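Local coordinates for protein guanidinopropionase (Pseudomonas aeruginosa, PDB 3NIQ) that hydrolyses 3-guanidinopropanoate to beta-alanine and urea with two manganese ions per subunit, working as a homohexamer of the arginase family, at residues Arg76-Pro79 against Tyr80-Val83; Gly299-Met302 against Met303-Leu307. All blocks are in the same frame, centred on the assembly; numbering follows the deposited sequence.

Contact 1 of 2, residues Arg76-Pro79 against Tyr80-Val83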
ATOM      1  N   ARG A  76      -3.641  36.468   1.934  1.00 28.04           N
ATOM      2  CA  ARG A  76      -4.346  36.961   0.748  1.00 28.86           C
ATOM      3  C   ARG A  76      -3.367  37.382  -0.356  1.00 28.48           C
ATOM      4  O   ARG A  76      -3.739  38.062  -1.307  1.00 28.92           O
ATOM      5  CB  ARG A  76      -5.348  38.067   1.128  1.00 29.96           C
ATOM      6  CG  ARG A  76      -6.446  37.567   2.074  1.00 34.29           C
ATOM      7  CD  ARG A  76      -7.275  38.714   2.628  1.00 45.30           C
ATOM      8  NE  ARG A  76      -8.413  38.254   3.436  1.00 57.48           N
ATOM      9  CZ  ARG A  76      -9.654  38.075   2.978  1.00 57.10           C
ATOM     10  NH1 ARG A  76      -9.951  38.303   1.701  1.00 52.62           N
ATOM     11  NH2 ARG A  76     -10.608  37.663   3.804  1.00 54.23           N
ATOM     12  N   ILE A  77      -2.114  36.948  -0.230  1.00 26.85           N
ATOM     13  CA  ILE A  77      -1.164  37.073  -1.329  1.00 25.81           C
ATOM     14  C   ILE A  77      -1.660  36.266  -2.522  1.00 26.03           C
ATOM     15  O   ILE A  77      -2.100  35.122  -2.374  1.00 25.82           O
ATOM     16  CB  ILE A  77       0.247  36.614  -0.926  1.00 25.61           C
ATOM     17  CG1 ILE A  77       0.758  37.483   0.238  1.00 26.65           C
ATOM     18  CG2 ILE A  77       1.194  36.660  -2.144  1.00 23.06           C
ATOM     19  CD1 ILE A  77       2.014  36.955   0.979  1.00 25.43           C
ATOM     20  N   ALA A  78      -1.624  36.886  -3.697  1.00 24.74           N
ATOM     21  CA  ALA A  78      -1.955  36.209  -4.935  1.00 25.71           C
ATOM     22  C   ALA A  78      -0.669  36.253  -5.769  1.00 25.83           C
ATOM     23  O   ALA A  78      -0.449  37.208  -6.520  1.00 26.26           O
ATOM     24  CB  ALA A  78      -3.112  36.931  -5.643  1.00 26.71           C
ATOM     25  N   PRO A  79       0.199  35.226  -5.615  1.00 25.71           N
ATOM     26  CA  PRO A  79       1.566  35.267  -6.145  1.00 25.80           C
ATOM     27  C   PRO A  79       1.652  35.530  -7.650  1.00 26.20           C
ATOM     28  O   PRO A  79       2.527  36.279  -8.096  1.00 26.77           O
ATOM     29  CB  PRO A  79       2.128  33.877  -5.810  1.00 25.16           C
ATOM     30  CG  PRO A  79       0.939  33.012  -5.592  1.00 24.04           C
ATOM     31  CD  PRO A  79      -0.103  33.926  -4.987  1.00 24.80           C
ATOM     32  N   TYR A  80       0.764  34.914  -8.415  1.00 25.90           N
ATOM     33  CA  TYR A  80       0.830  34.998  -9.859  1.00 27.01           C
ATOM     34  C   TYR A  80       0.406  36.365 -10.387  1.00 27.65           C
ATOM     35  O   TYR A  80       0.795  36.720 -11.492  1.00 28.14           O
ATOM     36  CB  TYR A  80       0.015  33.876 -10.501  1.00 26.62           C
ATOM     37  CG  TYR A  80       0.240  32.559  -9.796  1.00 26.53           C
ATOM     38  CD1 TYR A  80       1.508  31.956  -9.774  1.00 25.30           C
ATOM     39  CD2 TYR A  80      -0.803  31.927  -9.129  1.00 24.81           C
ATOM     40  CE1 TYR A  80       1.708  30.743  -9.102  1.00 27.21           C
ATOM     41  CE2 TYR A  80      -0.607  30.739  -8.456  1.00 25.86           C
ATOM     42  CZ  TYR A  80       0.646  30.153  -8.442  1.00 26.96           C
ATOM     43  OH  TYR A  80       0.828  28.977  -7.766  1.00 26.22           O
ATOM     44  N   ASP A  81      -0.394  37.102  -9.608  1.00 28.35           N
ATOM     45  CA  ASP A  81      -0.741  38.494  -9.942  1.00 29.51           C
ATOM     46  C   ASP A  81       0.387  39.426  -9.548  1.00 29.22           C
ATOM     47  O   ASP A  81       0.721  40.339 -10.305  1.00 30.15           O
ATOM     48  CB  ASP A  81      -2.050  38.953  -9.280  1.00 30.44           C
ATOM     49  CG  ASP A  81      -3.279  38.254  -9.854  1.00 31.88           C
ATOM     50  OD1 ASP A  81      -3.249  37.838 -11.025  1.00 32.44           O
ATOM     51  OD2 ASP A  81      -4.277  38.122  -9.124  1.00 36.05           O
ATOM     52  N   LEU A  82       0.998  39.166  -8.391  1.00 27.79           N
ATOM     53  CA  LEU A  82       2.119  39.973  -7.914  1.00 27.94           C
ATOM     54  C   LEU A  82       3.310  39.966  -8.859  1.00 27.26           C
ATOM     55  O   LEU A  82       3.853  41.020  -9.166  1.00 28.09           O
ATOM     56  CB  LEU A  82       2.585  39.530  -6.522  1.00 27.59           C
ATOM     57  CG  LEU A  82       1.839  40.072  -5.328  1.00 30.34           C
ATOM     58  CD1 LEU A  82       2.655  39.757  -4.068  1.00 30.79           C
ATOM     59  CD2 LEU A  82       1.636  41.595  -5.498  1.00 33.05           C
ATOM     60  N   VAL A  83       3.722  38.783  -9.312  1.00 25.61           N
ATOM     61  CA  VAL A  83       4.938  38.657 -10.139  1.00 23.81           C
ATOM     62  C   VAL A  83       4.781  37.545 -11.163  1.00 23.51           C
ATOM     63  O   VAL A  83       3.780  36.815 -11.146  1.00 23.26           O
ATOM     64  CB  VAL A  83       6.205  38.362  -9.271  1.00 23.96           C
ATOM     65  CG1 VAL A  83       6.342  39.383  -8.149  1.00 23.03           C
ATOM     66  CG2 VAL A  83       6.153  36.940  -8.693  1.00 21.81           C
TER
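Ala78, at the N-cap position, offers its carbonyl oxygen to the amides of Asp81 and Leu82. Leu82 N binds Ala78 O at 3.1 Å with a nearly straight N-H...O angle of 162°, while the bond from Asp81 N to the same oxygen is weak and bent. One step on, Val83 N donates to Pro79 O at 3.0 Å. Proline suits the first turn, where an amide would have no helical carbonyl to bind, so the missing N-H costs nothing.

The ring contact is a CH-pi interaction. Pro79 CG sits 3.9 Å from the centroid of the Tyr80 ring, only 8° off the normal and thus over the middle of one face. A chi1 of -43° swings the Tyr80 ring to the side of its backbone N, where it runs alongside the proline ring in the same direction.

Apolar packing is slight: Ile77 CG2 meets Leu82 CD1 at 3.9 Å, the branches meeting obliquely where the loop enters the helix. Asp81 OD2 lies 3.9 Å from Ala78 CB, while OD1 takes a weak hydrogen bond from Gln7. Beyond the turn, the Tyr80 carbonyl oxygen accepts a hydrogen bond from His5 ND1, tying in a residue near the N-terminus.

Such a proline in the first turn, straight after the N-cap residue, is a classic helix start, here opening the brief helix 79-82 before strand 85-90, an outer strand of this chain's sheet.

Contact 2 of 2, residues Gly299-Met302 against Met303-Leu307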
ATOM      1  N   GLY A 299       4.784  18.683   0.381  1.00 17.51           N
ATOM      2  CA  GLY A 299       5.814  19.410  -0.361  1.00 16.68           C
ATOM      3  C   GLY A 299       5.204  20.498  -1.238  1.00 17.58           C
ATOM      4  O   GLY A 299       5.629  21.641  -1.182  1.00 17.19           O
ATOM      5  N   ALA A 300       4.193  20.137  -2.035  1.00 16.79           N
ATOM      6  CA  ALA A 300       3.516  21.102  -2.889  1.00 16.74           C
ATOM      7  C   ALA A 300       2.933  22.252  -2.081  1.00 16.72           C
ATOM      8  O   ALA A 300       3.004  23.413  -2.498  1.00 17.56           O
ATOM      9  CB  ALA A 300       2.408  20.413  -3.737  1.00 17.39           C
ATOM     10  N   THR A 301       2.380  21.954  -0.916  1.00 16.41           N
ATOM     11  CA  THR A 301       1.767  23.013  -0.115  1.00 16.14           C
ATOM     12  C   THR A 301       2.821  23.954   0.498  1.00 16.68           C
ATOM     13  O   THR A 301       2.695  25.164   0.409  1.00 16.28           O
ATOM     14  CB  THR A 301       0.868  22.451   1.002  1.00 17.24           C
ATOM     15  OG1 THR A 301      -0.043  21.489   0.458  1.00 17.62           O
ATOM     16  CG2 THR A 301       0.042  23.592   1.625  1.00 15.89           C
ATOM     17  N   MET A 302       3.873  23.402   1.094  1.00 15.63           N
ATOM     18  CA  MET A 302       4.960  24.253   1.601  1.00 15.82           C
ATOM     19  C   MET A 302       5.589  25.073   0.454  1.00 15.58           C
ATOM     20  O   MET A 302       5.924  26.248   0.623  1.00 16.68           O
ATOM     21  CB  MET A 302       6.000  23.408   2.333  1.00 16.04           C
ATOM     22  CG  MET A 302       5.428  22.631   3.529  1.00 16.88           C
ATOM     23  SD  MET A 302       4.582  23.707   4.719  1.00 18.84           S
ATOM     24  CE  MET A 302       5.820  24.977   5.006  1.00 17.29           C
ATOM     25  N   MET A 303       5.678  24.472  -0.725  1.00 16.09           N
ATOM     26  CA  MET A 303       6.167  25.183  -1.898  1.00 16.44           C
ATOM     27  C   MET A 303       5.293  26.419  -2.144  1.00 16.81           C
ATOM     28  O   MET A 303       5.804  27.534  -2.322  1.00 16.09           O
ATOM     29  CB  MET A 303       6.116  24.266  -3.124  1.00 17.50           C
ATOM     30  CG  MET A 303       6.758  24.880  -4.386  1.00 17.35           C
ATOM     31  SD  MET A 303       6.758  23.755  -5.775  1.00 20.04           S
ATOM     32  CE  MET A 303       8.011  24.531  -6.807  1.00 19.84           C
ATOM     33  N   PHE A 304       3.973  26.219  -2.140  1.00 17.46           N
ATOM     34  CA  PHE A 304       3.053  27.349  -2.273  1.00 19.02           C
ATOM     35  C   PHE A 304       3.210  28.377  -1.144  1.00 19.41           C
ATOM     36  O   PHE A 304       3.203  29.583  -1.407  1.00 21.11           O
ATOM     37  CB  PHE A 304       1.602  26.879  -2.355  1.00 19.38           C
ATOM     38  CG  PHE A 304       0.630  28.001  -2.602  1.00 19.97           C
ATOM     39  CD1 PHE A 304       0.509  28.567  -3.864  1.00 20.45           C
ATOM     40  CD2 PHE A 304      -0.146  28.509  -1.571  1.00 22.34           C
ATOM     41  CE1 PHE A 304      -0.359  29.621  -4.100  1.00 20.52           C
ATOM     42  CE2 PHE A 304      -1.047  29.580  -1.816  1.00 21.26           C
ATOM     43  CZ  PHE A 304      -1.144  30.109  -3.069  1.00 21.46           C
ATOM     44  N   GLU A 305       3.327  27.920   0.106  1.00 18.85           N
ATOM     45  CA  GLU A 305       3.491  28.856   1.229  1.00 19.22           C
ATOM     46  C   GLU A 305       4.721  29.746   0.967  1.00 18.93           C
ATOM     47  O   GLU A 305       4.670  30.956   1.154  1.00 19.76           O
ATOM     48  CB  GLU A 305       3.689  28.132   2.564  1.00 18.50           C
ATOM     49  CG  GLU A 305       2.565  27.188   2.986  1.00 19.20           C
ATOM     50  CD  GLU A 305       1.392  27.922   3.597  1.00 20.95           C
ATOM     51  OE1 GLU A 305       1.555  29.104   3.984  1.00 19.75           O
ATOM     52  OE2 GLU A 305       0.304  27.317   3.677  1.00 19.50           O
ATOM     53  N   LEU A 306       5.811  29.116   0.539  1.00 18.40           N
ATOM     54  CA  LEU A 306       7.077  29.804   0.251  1.00 17.44           C
ATOM     55  C   LEU A 306       6.991  30.705  -0.977  1.00 18.64           C
ATOM     56  O   LEU A 306       7.600  31.784  -1.002  1.00 18.28           O
ATOM     57  CB  LEU A 306       8.197  28.786   0.044  1.00 16.34           C
ATOM     58  CG  LEU A 306       8.656  28.040   1.285  1.00 13.98           C
ATOM     59  CD1 LEU A 306       9.504  26.832   0.864  1.00 15.16           C
ATOM     60  CD2 LEU A 306       9.416  28.949   2.241  1.00 15.35           C
ATOM     61  N   LEU A 307       6.239  30.259  -1.990  1.00 18.42           N
ATOM     62  CA  LEU A 307       6.047  31.035  -3.207  1.00 18.89           C
ATOM     63  C   LEU A 307       5.430  32.394  -2.880  1.00 18.91           C
ATOM     64  O   LEU A 307       5.829  33.419  -3.422  1.00 19.39           O
ATOM     65  CB  LEU A 307       5.153  30.283  -4.206  1.00 16.96           C
ATOM     66  CG  LEU A 307       4.578  31.074  -5.389  1.00 19.72           C
ATOM     67  CD1 LEU A 307       5.688  31.721  -6.230  1.00 20.57           C
ATOM     68  CD2 LEU A 307       3.719  30.180  -6.283  1.00 18.22           C
TER
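Four successive i to i+4 backbone hydrogen bonds join Gly299-Met302 to Met303-Leu307. The shortest runs from Glu305 N to Thr301 O, 2.8 Å; those from Met303 N to Gly299 O, Phe304 N to Ala300 O and Leu306 N to Met302 O are similar. Their N-H...O angles, all near straight, mark a regular alpha helix.

The polar side chains on this turn find their partners elsewhere. Thr301 OG1 hydrogen-bonds back to Leu297 O, so a threonine hydroxyl can be buried here. Glu305 binds Arg270 through a salt bridge and His72 through a hydrogen bond, both at OE1, while Gln266 holds OE2. Its chain bends at chi2 (-80°), and CG lies 3.3 Å from Thr301 O, against the preceding turn.

Leu306 folds back likewise: CG anti to the carbonyl carbon (chi1 -71°) brings that atom within 3.3 Å of Met302 O, so the leucine partly covers the carbonyl its own amide binds. Met303 CB comes equally near Ala300 O, 3.3 Å, before its extended thioether chain leads away from the helix, in against Leu120 and Val122 of strand 118-123. Met302 instead curls at chi2 and chi3, placing SD 4.4 Å from Glu305 CG while the side chain packs on Val269 of helix 262-270. Flexible, unbranched methionines suit such differently shaped surroundings, and the small Ala300 fits beside Ser65. The flat Phe304 ring spans Pro79 and Tyr80 of helix 79-82 and Ser191 of the second subunit.

The chemistry implies a division of labour: main-chain bonds satisfy the helix, mostly apolar side chains fit it against sheet, neighbouring helices and second subunit, and the buried Glu305 carboxylate probably stays ionised because basic and amide groups surround it.

In the fold
Contact 2 lies in the core, wholly buried on the long helix 294-317, whereas contact 1 is only partly buried, with Asp81 and Leu82 exposed; the centre of contact 2 is about 9 Å, and that of contact 1 about 20 Å, from the centre of the chain. The two meet directly: Pro79 CG packs on Phe304 CE1 at 3.9 Å, and Pro79 CB on Leu307 CG at 3.7 Å, seating the short helix against the long one. Both rest on main-chain helix bonds, but 76-83 starts a single turn whereas 299-307 is uninterrupted interior helix. Polar side chains differ accordingly: Asp81 has a weak bond to Gln7, while both Glu305 oxygens are engaged inside. Neither contact supplies a manganese ligand.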